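Local coordinates for probable outer membrane protein (PDB 3DWO) that probably carries long-chain fatty acids or other hydrophobic compounds across the outer membrane, as a beta-barrel channel of the FadL family, at residues A231-I236 / P285-L290; Y244-H249 / L272-S277; G60-Y65 / G422-R427; D41-Q46 / L102-N107. All coordinates share one frame; numbering follows the deposited sequence.

Contact 1: A231-I236 / P285-L290; sequences AYHAKI and PAYASL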
loop_
_atom_site.group_PDB
_atom_site.type_symbol
_atom_site.label_atom_id
_atom_site.label_comp_id
_atom_site.label_asym_id
_atom_site.label_seq_id
_atom_site.Cartn_x
_atom_site.Cartn_y
_atom_site.Cartn_z
ATOM N N ALA A 231 -6.560 8.784 17.301
ATOM C CA ALA A 231 -7.398 8.003 16.410
ATOM C C ALA A 231 -6.880 6.581 16.313
ATOM O O ALA A 231 -5.671 6.346 16.271
ATOM C CB ALA A 231 -7.432 8.646 15.023
ATOM N N TYR A 232 -7.803 5.630 16.286
ATOM C CA TYR A 232 -7.421 4.238 16.172
ATOM C C TYR A 232 -8.228 3.531 15.095
ATOM O O TYR A 232 -9.462 3.596 15.078
ATOM C CB TYR A 232 -7.618 3.509 17.498
ATOM C CG TYR A 232 -7.170 2.068 17.436
ATOM C CD1 TYR A 232 -5.816 1.740 17.451
ATOM C CD2 TYR A 232 -8.098 1.032 17.317
ATOM C CE1 TYR A 232 -5.393 0.413 17.350
ATOM C CE2 TYR A 232 -7.685 -0.297 17.215
ATOM C CZ TYR A 232 -6.331 -0.593 17.232
ATOM O OH TYR A 232 -5.914 -1.899 17.131
ATOM N N HIS A 233 -7.517 2.869 14.189
ATOM C CA HIS A 233 -8.137 2.104 13.115
ATOM C C HIS A 233 -7.751 0.655 13.358
ATOM O O HIS A 233 -6.573 0.300 13.314
ATOM C CB HIS A 233 -7.636 2.578 11.746
ATOM C CG HIS A 233 -8.238 3.877 11.305
ATOM N ND1 HIS A 233 -7.943 5.080 11.911
ATOM C CD2 HIS A 233 -9.153 4.154 10.346
ATOM C CE1 HIS A 233 -8.650 6.042 11.345
ATOM N NE2 HIS A 233 -9.393 5.507 10.393
ATOM N N ALA A 234 -8.746 -0.177 13.642
ATOM C CA ALA A 234 -8.489 -1.578 13.922
ATOM C C ALA A 234 -8.084 -2.328 12.663
ATOM O O ALA A 234 -8.408 -1.915 11.551
ATOM C CB ALA A 234 -9.734 -2.226 14.550
ATOM N N LYS A 235 -7.360 -3.426 12.846
ATOM C CA LYS A 235 -6.937 -4.250 11.724
ATOM C C LYS A 235 -8.186 -4.778 11.037
ATOM O O LYS A 235 -9.178 -5.096 11.698
ATOM C CB LYS A 235 -6.092 -5.430 12.210
ATOM C CG LYS A 235 -5.743 -6.418 11.112
ATOM C CD LYS A 235 -4.695 -7.402 11.574
ATOM C CE LYS A 235 -5.212 -8.276 12.695
ATOM N NZ LYS A 235 -4.118 -9.109 13.247
ATOM N N ILE A 236 -8.142 -4.871 9.715
ATOM C CA ILE A 236 -9.288 -5.367 8.974
ATOM C C ILE A 236 -8.986 -6.759 8.420
ATOM O O ILE A 236 -8.137 -6.912 7.530
ATOM C CB ILE A 236 -9.654 -4.416 7.804
ATOM C CG1 ILE A 236 -9.886 -2.997 8.335
ATOM C CG2 ILE A 236 -10.902 -4.920 7.091
ATOM C CD1 ILE A 236 -10.283 -1.990 7.259
ATOM N N PRO A 285 -3.473 -3.704 8.106
ATOM C CA PRO A 285 -2.919 -3.416 9.430
ATOM C C PRO A 285 -3.597 -2.323 10.248
ATOM O O PRO A 285 -4.085 -1.331 9.714
ATOM C CB PRO A 285 -1.454 -3.097 9.130
ATOM C CG PRO A 285 -1.519 -2.511 7.763
ATOM C CD PRO A 285 -2.484 -3.416 7.052
ATOM N N ALA A 286 -3.622 -2.535 11.559
ATOM C CA ALA A 286 -4.199 -1.584 12.493
ATOM C C ALA A 286 -3.188 -0.464 12.668
ATOM O O ALA A 286 -1.992 -0.669 12.478
ATOM C CB ALA A 286 -4.456 -2.259 13.840
ATOM N N TYR A 287 -3.668 0.725 13.006
ATOM C CA TYR A 287 -2.769 1.836 13.241
ATOM C C TYR A 287 -3.426 2.877 14.126
ATOM O O TYR A 287 -4.650 2.959 14.201
ATOM C CB TYR A 287 -2.311 2.473 11.923
ATOM C CG TYR A 287 -3.406 3.076 11.076
ATOM C CD1 TYR A 287 -4.108 2.300 10.155
ATOM C CD2 TYR A 287 -3.704 4.436 11.160
ATOM C CE1 TYR A 287 -5.073 2.864 9.328
ATOM C CE2 TYR A 287 -4.668 5.012 10.343
ATOM C CZ TYR A 287 -5.348 4.221 9.424
ATOM O OH TYR A 287 -6.284 4.790 8.588
ATOM N N ALA A 288 -2.598 3.659 14.806
ATOM C CA ALA A 288 -3.072 4.702 15.702
ATOM C C ALA A 288 -2.275 5.963 15.427
ATOM O O ALA A 288 -1.079 5.897 15.147
ATOM C CB ALA A 288 -2.883 4.266 17.155
ATOM N N SER A 289 -2.933 7.110 15.505
ATOM C CA SER A 289 -2.247 8.369 15.261
ATOM C C SER A 289 -2.580 9.416 16.313
ATOM O O SER A 289 -3.718 9.524 16.771
ATOM C CB SER A 289 -2.592 8.899 13.864
ATOM O OG SER A 289 -3.992 8.917 13.656
ATOM N N LEU A 290 -1.561 10.171 16.701
ATOM C CA LEU A 290 -1.710 11.225 17.689
ATOM C C LEU A 290 -1.516 12.534 16.925
ATOM O O LEU A 290 -0.480 12.734 16.298
ATOM C CB LEU A 290 -0.638 11.070 18.774
ATOM C CG LEU A 290 -0.833 11.746 20.136
ATOM C CD1 LEU A 290 -0.926 13.259 19.967
ATOM C CD2 LEU A 290 -2.091 11.201 20.797
HETATM O O HOH W 1 -6.886 -0.404 9.509
#

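Contact 2: Y244-H249 / L272-S277; sequences YNLYDH and LRMGAS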
loop_
_atom_site.group_PDB
_atom_site.type_symbol
_atom_site.label_atom_id
_atom_site.label_comp_id
_atom_site.label_asym_id
_atom_site.label_seq_id
_atom_site.Cartn_x
_atom_site.Cartn_y
_atom_site.Cartn_z
ATOM N N TYR A 244 -5.759 -19.070 -9.386
ATOM C CA TYR A 244 -4.361 -18.995 -9.791
ATOM C C TYR A 244 -4.284 -19.897 -11.009
ATOM O O TYR A 244 -5.050 -20.849 -11.133
ATOM C CB TYR A 244 -3.400 -19.497 -8.688
ATOM C CG TYR A 244 -3.232 -21.005 -8.593
ATOM C CD1 TYR A 244 -2.513 -21.718 -9.558
ATOM C CD2 TYR A 244 -3.790 -21.722 -7.531
ATOM C CE1 TYR A 244 -2.356 -23.106 -9.465
ATOM C CE2 TYR A 244 -3.641 -23.114 -7.428
ATOM C CZ TYR A 244 -2.924 -23.795 -8.395
ATOM O OH TYR A 244 -2.773 -25.161 -8.293
ATOM N N ASN A 245 -3.379 -19.580 -11.920
ATOM C CA ASN A 245 -3.197 -20.390 -13.105
ATOM C C ASN A 245 -1.739 -20.242 -13.498
ATOM O O ASN A 245 -1.079 -19.272 -13.116
ATOM C CB ASN A 245 -4.131 -19.935 -14.239
ATOM C CG ASN A 245 -3.675 -18.658 -14.908
ATOM O OD1 ASN A 245 -2.736 -18.661 -15.699
ATOM N ND2 ASN A 245 -4.340 -17.557 -14.596
ATOM N N LEU A 246 -1.228 -21.227 -14.223
ATOM C CA LEU A 246 0.152 -21.192 -14.655
ATOM C C LEU A 246 0.158 -21.068 -16.164
ATOM O O LEU A 246 -0.464 -21.872 -16.853
ATOM C CB LEU A 246 0.876 -22.480 -14.251
ATOM C CG LEU A 246 1.047 -22.814 -12.768
ATOM C CD1 LEU A 246 -0.294 -22.809 -12.067
ATOM C CD2 LEU A 246 1.687 -24.183 -12.642
ATOM N N TYR A 247 0.839 -20.048 -16.671
ATOM C CA TYR A 247 0.943 -19.866 -18.107
ATOM C C TYR A 247 2.304 -20.401 -18.516
ATOM O O TYR A 247 3.308 -19.695 -18.422
ATOM C CB TYR A 247 0.826 -18.388 -18.492
ATOM C CG TYR A 247 1.376 -18.102 -19.873
ATOM C CD1 TYR A 247 1.073 -18.935 -20.952
ATOM C CD2 TYR A 247 2.248 -17.037 -20.091
ATOM C CE1 TYR A 247 1.634 -18.723 -22.216
ATOM C CE2 TYR A 247 2.813 -16.813 -21.349
ATOM C CZ TYR A 247 2.504 -17.665 -22.405
ATOM O OH TYR A 247 3.096 -17.482 -23.637
ATOM N N ASP A 248 2.336 -21.652 -18.964
ATOM C CA ASP A 248 3.588 -22.280 -19.374
ATOM C C ASP A 248 4.051 -21.871 -20.769
ATOM O O ASP A 248 3.248 -21.750 -21.690
ATOM C CB ASP A 248 3.455 -23.804 -19.324
ATOM C CG ASP A 248 2.351 -24.326 -20.235
ATOM O OD1 ASP A 248 2.627 -25.237 -21.043
ATOM O OD2 ASP A 248 1.208 -23.829 -20.137
ATOM N N HIS A 249 5.356 -21.654 -20.906
ATOM C CA HIS A 249 5.989 -21.295 -22.178
ATOM C C HIS A 249 7.288 -22.074 -22.073
ATOM O O HIS A 249 8.406 -21.545 -22.166
ATOM C CB HIS A 249 6.214 -19.781 -22.265
ATOM C CG HIS A 249 6.702 -19.158 -20.995
ATOM N ND1 HIS A 249 8.013 -18.768 -20.812
ATOM C CD2 HIS A 249 6.047 -18.821 -19.856
ATOM C CE1 HIS A 249 8.143 -18.213 -19.620
ATOM N NE2 HIS A 249 6.965 -18.233 -19.020
ATOM N N LEU A 272 -0.431 -29.100 -6.710
ATOM C CA LEU A 272 -0.330 -28.061 -7.722
ATOM C C LEU A 272 -0.970 -28.494 -9.045
ATOM O O LEU A 272 -0.773 -29.620 -9.511
ATOM C CB LEU A 272 1.139 -27.698 -7.948
ATOM C CG LEU A 272 1.396 -26.560 -8.939
ATOM C CD1 LEU A 272 0.869 -25.252 -8.347
ATOM C CD2 LEU A 272 2.885 -26.453 -9.235
ATOM N N ARG A 273 -1.729 -27.587 -9.650
ATOM C CA ARG A 273 -2.404 -27.866 -10.914
ATOM C C ARG A 273 -2.129 -26.732 -11.896
ATOM O O ARG A 273 -1.465 -25.753 -11.544
ATOM C CB ARG A 273 -3.909 -28.000 -10.676
ATOM C CG ARG A 273 -4.273 -29.035 -9.615
ATOM C CD ARG A 273 -5.751 -28.963 -9.262
ATOM N NE ARG A 273 -6.114 -29.900 -8.203
ATOM C CZ ARG A 273 -7.330 -29.993 -7.668
ATOM N NH1 ARG A 273 -8.310 -29.203 -8.092
ATOM N NH2 ARG A 273 -7.568 -30.879 -6.707
ATOM N N MET A 274 -2.634 -26.852 -13.119
ATOM C CA MET A 274 -2.414 -25.805 -14.108
ATOM C C MET A 274 -3.279 -24.595 -13.785
ATOM O O MET A 274 -3.045 -23.500 -14.291
ATOM C CB MET A 274 -2.715 -26.318 -15.526
ATOM C CG MET A 274 -1.673 -27.295 -16.061
ATOM S SD MET A 274 0.030 -26.641 -15.961
ATOM C CE MET A 274 0.048 -25.540 -17.377
ATOM N N GLY A 275 -4.269 -24.806 -12.925
ATOM C CA GLY A 275 -5.169 -23.741 -12.521
ATOM C C GLY A 275 -6.144 -24.249 -11.469
ATOM O O GLY A 275 -6.530 -25.410 -11.502
ATOM N N ALA A 276 -6.536 -23.393 -10.532
ATOM C CA ALA A 276 -7.467 -23.796 -9.485
ATOM C C ALA A 276 -7.911 -22.574 -8.698
ATOM O O ALA A 276 -7.366 -21.490 -8.872
ATOM C CB ALA A 276 -6.798 -24.808 -8.548
ATOM N N SER A 277 -8.908 -22.746 -7.838
ATOM C CA SER A 277 -9.389 -21.637 -7.021
ATOM C C SER A 277 -8.295 -21.375 -5.984
ATOM O O SER A 277 -7.432 -22.230 -5.770
ATOM C CB SER A 277 -10.707 -22.017 -6.343
ATOM O OG SER A 277 -10.534 -23.156 -5.527
#

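Contact 3: G60-Y65 / G422-R427; sequences GDAYDY and GRLDGR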
loop_
_atom_site.group_PDB
_atom_site.type_symbol
_atom_site.label_atom_id
_atom_site.label_comp_id
_atom_site.label_asym_id
_atom_site.label_seq_id
_atom_site.Cartn_x
_atom_site.Cartn_y
_atom_site.Cartn_z
ATOM N N GLY A 60 21.644 -4.725 -9.919
ATOM C CA GLY A 60 22.272 -5.800 -9.184
ATOM C C GLY A 60 22.310 -7.126 -9.914
ATOM O O GLY A 60 22.170 -7.190 -11.134
ATOM N N ASP A 61 22.487 -8.191 -9.143
ATOM C CA ASP A 61 22.598 -9.535 -9.686
ATOM C C ASP A 61 21.496 -10.460 -9.199
ATOM O O ASP A 61 20.753 -10.134 -8.273
ATOM C CB ASP A 61 23.948 -10.147 -9.284
ATOM C CG ASP A 61 25.118 -9.212 -9.550
ATOM O OD1 ASP A 61 25.195 -8.669 -10.675
ATOM O OD2 ASP A 61 25.961 -9.029 -8.635
ATOM N N ALA A 62 21.422 -11.625 -9.838
ATOM C CA ALA A 62 20.460 -12.667 -9.510
ATOM C C ALA A 62 21.163 -13.981 -9.835
ATOM O O ALA A 62 21.916 -14.061 -10.814
ATOM C CB ALA A 62 19.196 -12.515 -10.349
ATOM N N TYR A 63 20.926 -14.999 -9.010
ATOM C CA TYR A 63 21.553 -16.304 -9.199
ATOM C C TYR A 63 20.548 -17.440 -9.111
ATOM O O TYR A 63 19.514 -17.302 -8.466
ATOM C CB TYR A 63 22.624 -16.539 -8.128
ATOM C CG TYR A 63 23.681 -15.460 -8.049
ATOM C CD1 TYR A 63 23.467 -14.291 -7.310
ATOM C CD2 TYR A 63 24.901 -15.611 -8.709
ATOM C CE1 TYR A 63 24.453 -13.295 -7.228
ATOM C CE2 TYR A 63 25.888 -14.626 -8.638
ATOM C CZ TYR A 63 25.659 -13.476 -7.896
ATOM O OH TYR A 63 26.643 -12.518 -7.831
ATOM N N ASP A 64 20.855 -18.561 -9.763
ATOM C CA ASP A 64 19.981 -19.720 -9.694
ATOM C C ASP A 64 20.406 -20.491 -8.450
ATOM O O ASP A 64 21.339 -20.086 -7.746
ATOM C CB ASP A 64 20.090 -20.604 -10.949
ATOM C CG ASP A 64 21.499 -21.129 -11.198
ATOM O OD1 ASP A 64 22.295 -21.280 -10.241
ATOM O OD2 ASP A 64 21.804 -21.414 -12.372
ATOM N N TYR A 65 19.735 -21.600 -8.178
ATOM C CA TYR A 65 20.033 -22.389 -6.986
ATOM C C TYR A 65 21.449 -22.963 -6.935
ATOM O O TYR A 65 21.905 -23.383 -5.874
ATOM C CB TYR A 65 19.002 -23.520 -6.839
ATOM C CG TYR A 65 19.260 -24.739 -7.704
ATOM C CD1 TYR A 65 19.989 -25.827 -7.214
ATOM C CD2 TYR A 65 18.778 -24.808 -9.007
ATOM C CE1 TYR A 65 20.226 -26.948 -8.003
ATOM C CE2 TYR A 65 19.009 -25.922 -9.803
ATOM C CZ TYR A 65 19.733 -26.988 -9.298
ATOM O OH TYR A 65 19.955 -28.096 -10.092
ATOM N N GLY A 422 16.718 -19.774 -5.780
ATOM C CA GLY A 422 17.587 -18.708 -6.265
ATOM C C GLY A 422 17.758 -17.579 -5.260
ATOM O O GLY A 422 17.217 -17.633 -4.157
ATOM N N ARG A 423 18.523 -16.555 -5.621
ATOM C CA ARG A 423 18.716 -15.432 -4.713
ATOM C C ARG A 423 19.106 -14.157 -5.442
ATOM O O ARG A 423 19.698 -14.195 -6.522
ATOM C CB ARG A 423 19.785 -15.755 -3.665
ATOM C CG ARG A 423 21.210 -15.697 -4.165
ATOM C CD ARG A 423 22.188 -15.994 -3.020
ATOM N NE ARG A 423 23.558 -16.150 -3.495
ATOM C CZ ARG A 423 24.378 -15.144 -3.781
ATOM N NH1 ARG A 423 23.976 -13.892 -3.632
ATOM N NH2 ARG A 423 25.601 -15.395 -4.234
ATOM N N LEU A 424 18.777 -13.025 -4.834
ATOM C CA LEU A 424 19.105 -11.730 -5.411
ATOM C C LEU A 424 20.224 -11.072 -4.607
ATOM O O LEU A 424 20.407 -11.356 -3.423
ATOM C CB LEU A 424 17.876 -10.815 -5.390
ATOM C CG LEU A 424 16.592 -11.317 -6.065
ATOM C CD1 LEU A 424 15.468 -10.329 -5.821
ATOM C CD2 LEU A 424 16.832 -11.503 -7.559
ATOM N N ASP A 425 20.977 -10.201 -5.261
ATOM C CA ASP A 425 22.039 -9.460 -4.593
ATOM C C ASP A 425 22.138 -8.123 -5.308
ATOM O O ASP A 425 22.863 -7.993 -6.293
ATOM C CB ASP A 425 23.376 -10.186 -4.684
ATOM C CG ASP A 425 24.479 -9.449 -3.942
ATOM O OD1 ASP A 425 25.663 -9.815 -4.109
ATOM O OD2 ASP A 425 24.155 -8.507 -3.185
ATOM N N GLY A 426 21.385 -7.142 -4.825
ATOM C CA GLY A 426 21.394 -5.836 -5.447
ATOM C C GLY A 426 20.645 -4.814 -4.620
ATOM O O GLY A 426 20.482 -4.982 -3.415
ATOM N N ARG A 427 20.194 -3.743 -5.263
ATOM C CA ARG A 427 19.467 -2.702 -4.553
ATOM C C ARG A 427 18.407 -2.034 -5.411
ATOM O O ARG A 427 18.533 -1.937 -6.632
ATOM C CB ARG A 427 20.443 -1.658 -4.020
ATOM C CG ARG A 427 21.517 -1.274 -5.007
ATOM C CD ARG A 427 22.686 -0.596 -4.311
ATOM N NE ARG A 427 23.085 -1.291 -3.087
ATOM C CZ ARG A 427 22.674 -0.960 -1.864
ATOM N NH1 ARG A 427 21.848 0.064 -1.688
ATOM N NH2 ARG A 427 23.082 -1.658 -0.812
HETATM O O HOH W 2 26.412 -10.353 -6.562
#

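Contact 4: D41-Q46 / L102-N107; sequences DKRIAQ and LVVPIN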
loop_
_atom_site.group_PDB
_atom_site.type_symbol
_atom_site.label_atom_id
_atom_site.label_comp_id
_atom_site.label_asym_id
_atom_site.label_seq_id
_atom_site.Cartn_x
_atom_site.Cartn_y
_atom_site.Cartn_z
ATOM N N ASP A 41 -18.789 23.090 12.313
ATOM C CA ASP A 41 -20.061 23.794 12.418
ATOM C C ASP A 41 -21.020 23.806 11.230
ATOM O O ASP A 41 -22.088 24.407 11.318
ATOM C CB ASP A 41 -19.791 25.233 12.873
ATOM C CG ASP A 41 -18.622 25.872 12.136
ATOM O OD1 ASP A 41 -18.110 26.904 12.622
ATOM O OD2 ASP A 41 -18.216 25.350 11.073
ATOM N N LYS A 42 -20.672 23.147 10.131
ATOM C CA LYS A 42 -21.571 23.135 8.977
ATOM C C LYS A 42 -21.388 21.969 8.018
ATOM O O LYS A 42 -20.471 21.164 8.165
ATOM C CB LYS A 42 -21.449 24.452 8.204
ATOM C CG LYS A 42 -20.067 25.077 8.250
ATOM C CD LYS A 42 -18.989 24.125 7.768
ATOM C CE LYS A 42 -17.607 24.714 8.014
ATOM N NZ LYS A 42 -17.470 26.069 7.409
ATOM N N ARG A 43 -22.285 21.889 7.036
ATOM C CA ARG A 43 -22.253 20.839 6.026
ATOM C C ARG A 43 -21.109 21.084 5.057
ATOM O O ARG A 43 -20.976 22.179 4.515
ATOM C CB ARG A 43 -23.550 20.814 5.219
ATOM C CG ARG A 43 -24.804 20.429 5.972
ATOM C CD ARG A 43 -25.957 20.335 4.982
ATOM N NE ARG A 43 -27.218 19.922 5.592
ATOM C CZ ARG A 43 -28.305 19.600 4.894
ATOM N NH1 ARG A 43 -28.280 19.644 3.567
ATOM N NH2 ARG A 43 -29.417 19.231 5.520
ATOM N N ILE A 44 -20.293 20.061 4.830
ATOM C CA ILE A 44 -19.176 20.184 3.908
ATOM C C ILE A 44 -19.056 18.948 3.023
ATOM O O ILE A 44 -19.113 17.811 3.502
ATOM C CB ILE A 44 -17.844 20.388 4.659
ATOM C CG1 ILE A 44 -17.976 21.540 5.654
ATOM C CG2 ILE A 44 -16.736 20.726 3.669
ATOM C CD1 ILE A 44 -16.711 21.819 6.439
ATOM N N ALA A 45 -18.913 19.189 1.724
ATOM C CA ALA A 45 -18.757 18.133 0.730
ATOM C C ALA A 45 -17.414 18.408 0.069
ATOM O O ALA A 45 -17.120 19.548 -0.289
ATOM C CB ALA A 45 -19.877 18.202 -0.295
ATOM N N GLN A 46 -16.596 17.373 -0.098
ATOM C CA GLN A 46 -15.275 17.565 -0.684
ATOM C C GLN A 46 -14.808 16.408 -1.560
ATOM O O GLN A 46 -14.992 15.242 -1.219
ATOM C CB GLN A 46 -14.266 17.789 0.442
ATOM C CG GLN A 46 -12.839 18.032 -0.001
ATOM C CD GLN A 46 -11.895 18.151 1.184
ATOM O OE1 GLN A 46 -11.717 17.202 1.950
ATOM N NE2 GLN A 46 -11.293 19.322 1.345
ATOM N N LEU A 102 -17.701 13.809 3.259
ATOM C CA LEU A 102 -18.936 14.533 3.487
ATOM C C LEU A 102 -19.204 14.560 4.984
ATOM O O LEU A 102 -19.191 13.521 5.646
ATOM C CB LEU A 102 -20.098 13.857 2.755
ATOM C CG LEU A 102 -21.474 14.465 3.029
ATOM C CD1 LEU A 102 -21.500 15.916 2.573
ATOM C CD2 LEU A 102 -22.532 13.657 2.308
ATOM N N VAL A 103 -19.419 15.755 5.520
ATOM C CA VAL A 103 -19.708 15.905 6.937
ATOM C C VAL A 103 -21.020 16.663 7.094
ATOM O O VAL A 103 -21.194 17.750 6.540
ATOM C CB VAL A 103 -18.590 16.661 7.666
ATOM C CG1 VAL A 103 -18.983 16.874 9.119
ATOM C CG2 VAL A 103 -17.292 15.871 7.582
ATOM N N VAL A 104 -21.936 16.071 7.851
ATOM C CA VAL A 104 -23.251 16.654 8.074
ATOM C C VAL A 104 -23.613 16.686 9.554
ATOM O O VAL A 104 -23.998 15.664 10.126
ATOM C CB VAL A 104 -24.340 15.840 7.344
ATOM C CG1 VAL A 104 -25.697 16.481 7.549
ATOM C CG2 VAL A 104 -24.011 15.736 5.868
ATOM N N PRO A 105 -23.479 17.855 10.200
ATOM C CA PRO A 105 -23.829 17.921 11.623
ATOM C C PRO A 105 -25.329 17.651 11.794
ATOM O O PRO A 105 -26.156 18.211 11.069
ATOM C CB PRO A 105 -23.419 19.341 12.015
ATOM C CG PRO A 105 -23.539 20.109 10.730
ATOM C CD PRO A 105 -22.969 19.149 9.716
ATOM N N ILE A 106 -25.668 16.775 12.737
ATOM C CA ILE A 106 -27.057 16.405 12.991
ATOM C C ILE A 106 -27.679 17.285 14.066
ATOM O O ILE A 106 -28.628 18.024 13.807
ATOM C CB ILE A 106 -27.157 14.938 13.451
ATOM C CG1 ILE A 106 -26.447 14.029 12.449
ATOM C CG2 ILE A 106 -28.614 14.530 13.583
ATOM C CD1 ILE A 106 -26.368 12.584 12.886
ATOM N N ASN A 107 -27.141 17.180 15.277
ATOM C CA ASN A 107 -27.603 17.955 16.425
ATOM C C ASN A 107 -26.424 18.751 16.946
ATOM O O ASN A 107 -25.347 18.733 16.351
ATOM C CB ASN A 107 -28.096 17.029 17.541
ATOM C CG ASN A 107 -29.339 16.269 17.156
ATOM O OD1 ASN A 107 -30.346 16.863 16.768
ATOM N ND2 ASN A 107 -29.285 14.944 17.269
#

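Contact 1: A231-I236 / P285-L290
H233 and Y287 lie side by side in the dense part of this contact, both pointing the same way from neighbouring antiparallel strands. Their rings are almost parallel, 4° apart, but slid so far along each other, with centroids 4.5 Å apart, that the overlap is slight. The phenol oxygen rather than the phenol ring covers the imidazole: Y287 OH sits above its centre, 3.4 Å from H233 CD2. In return H233 CB rests on the face of the Y287 ring, 3.7 Å from the ring centroid, a CH-pi contact. A chi1 of 62°, with CG between the backbone N and the carbonyl carbon, stands the tyrosine alongside the histidine. Beneath the rings H233 N bonds to Y287 O in a nearly straight line (2.9 Å, 175°), and Y287 N returns the bond to H233 O. A231 and S289 form the next hydrogen-bonded pair. In the beta barrel of the FadL family this is the seam between strands 226-248 and 287-295. F215 stacks on H233 and F31 meets it edge-to-face, while N33 touches A231. On the face of Y232 and A288 the contact is slighter: Y232 CD1 reaches A288 CB at 3.9 Å with the methyl at the ring edge, and a detergent molecule lies close to A288. Where regular pairing stops, A286 CB makes a last close touch on K235 N (3.3 Å). Beyond it lies the solvent side: the exposed lysine leads its amino end away from the other segment, and water 1 donates to both A234 O and P285 O, each 3.0 Å away.

Contact 2: Y244-H249 / L272-S277
The Y244 ring has A276 over one face, the backbone N of that residue above the ring centre and its CB 3.8 Å from Y244 CE2. At the ring edge, in plane, lie R273 O and the CD1 methyl of L246 from the tyrosine's own strand. With chi1 at 81° the ring swings across toward the other segment, where Y244 OH accepts a hydrogen bond from R273 N (3.0 Å, 158°). This side-chain bond ties the chain just before strand 275-277 to Y244, beyond the last backbone bond. The backbone bonds join Y244 with A276 in both directions and run from L246 N to M274 O (2.9 Å). Between them, at the N245-G275 pair, the strands close to 3.9 Å between CA atoms. L272 crosses the phenol obliquely, its CD1 at 3.6 Å from Y244 OH, and L246 CD1 packs against R273 O. M274 starts away from the partner but bends at chi2 and chi3, bringing CE back to 3.4 Å from D248 OD2. N245 turns its amide the other way, OD1 bonding to R204. In the wall of this FadL-type barrel, strand 201-220 flanks 244-248 on its far side, M203 and V205 touching Y244. I258 of helix 253-259 packs on L246 and M274, and S321 of strand 316-321 touches A276 and Y244 and bonds to S277 O.

Contact 3: G60-Y65 / G422-R427
Water 2 ties D61 and Y63 to D425: it donates to D61 OD2 (2.5 Å) and to D425 OD1 (2.6 Å), and accepts from Y63 OH. These residues belong to the far end of the first barrel strand, 44-63, past a corner at G60, and to the last, 423-441; the antiparallel pairing of the two closes the FadL-type barrel. The water lies in the plane of the Y63 ring, at its edge, between two carboxylates whose like charges it would be expected to ease; K412 forms a salt bridge to the other oxygen of D425. On one ring face the guanidinium of R423 lies flat but off-centre, a cation-pi stack with centres 4.2 Å apart and planes at 26°. R423 reaches it with CG between the backbone N and the carbonyl carbon (chi1 76°) and an extended chain beyond. Backbone bonds join D61 with D425 and Y63 with R423 in both directions. In the D61-D425 pair both donors stand well above the acceptor's carbonyl plane. G60 and G426, with no side chains between them, bring their CA atoms within 3.8 Å. On the reverse face A62 CB meets L424 CD2 at 3.8 Å.

Contact 4: D41-Q46 / L102-N107
I44 and V103 pair through two backbone hydrogen bonds, I44 N to V103 O (3.0 Å, 163°) and V103 N to I44 O (2.9 Å, 165°), both in the carbonyl planes. They join the first strand of the FadL-type beta barrel, 44-63, to the next along the chain, 93-105, in antiparallel fashion. The contact lies at the strand ends: 44-46 begins here and 102-105 finishes. The same two oxygens each take a CA-H as well. R43 CA points its hydrogen at V103 O from 3.3 Å, and L102 CA approaches I44 O likewise, so each carbonyl serves two donors of unequal strength. Van der Waals contacts lie at both ends. P105, which has no amide hydrogen to extend the backbone bonding, instead sets its ring against the K42 backbone, CD 3.6 Å from K42 O. At the other end A45 and L102 form an apolar pair. L102 takes a chi1 of 175°, with CG beside the carbonyl carbon, and its CD1 thereby comes across to the other strand. I44 and V103 direct their side chains to the opposite face from A45 and L102. M37 touches V103; bound detergent lies close to L102 and also touches Q46. Charged groups play little part across the seam. R43 stretches out in an exposed chain, with NE passing V104 CG1 at 4.2 Å. K42 turns away, its NZ in a salt bridge with D442 and in a long one with D41 OD2. L102 CD1 ends 3.2 Å from I44 O and 4.0 Å from A45 CB.

In the fold
All four contacts join neighbouring antiparallel strands of the barrel wall. Contacts 1 and 2 share strand 226-248, which pairs first with 287-295 and farther along with 275-281; their centres are about 37 Å apart. Contacts 3 and 4 share strand 44-63 and mark its two ends, about 54 Å apart between centres, with the last barrel strand beside one end and strand 93-105 beside the other. The centres of contacts 2 and 4 are about 50 Å apart; both this pair and contacts 3 and 4 lie on opposite sides of the chain's centre. No two contacts touch. Bound detergent comes within about 4 Å of side chains in contacts 1, 2 and 4, whereas it stays about 10 Å from the L424 side chain in contact 3.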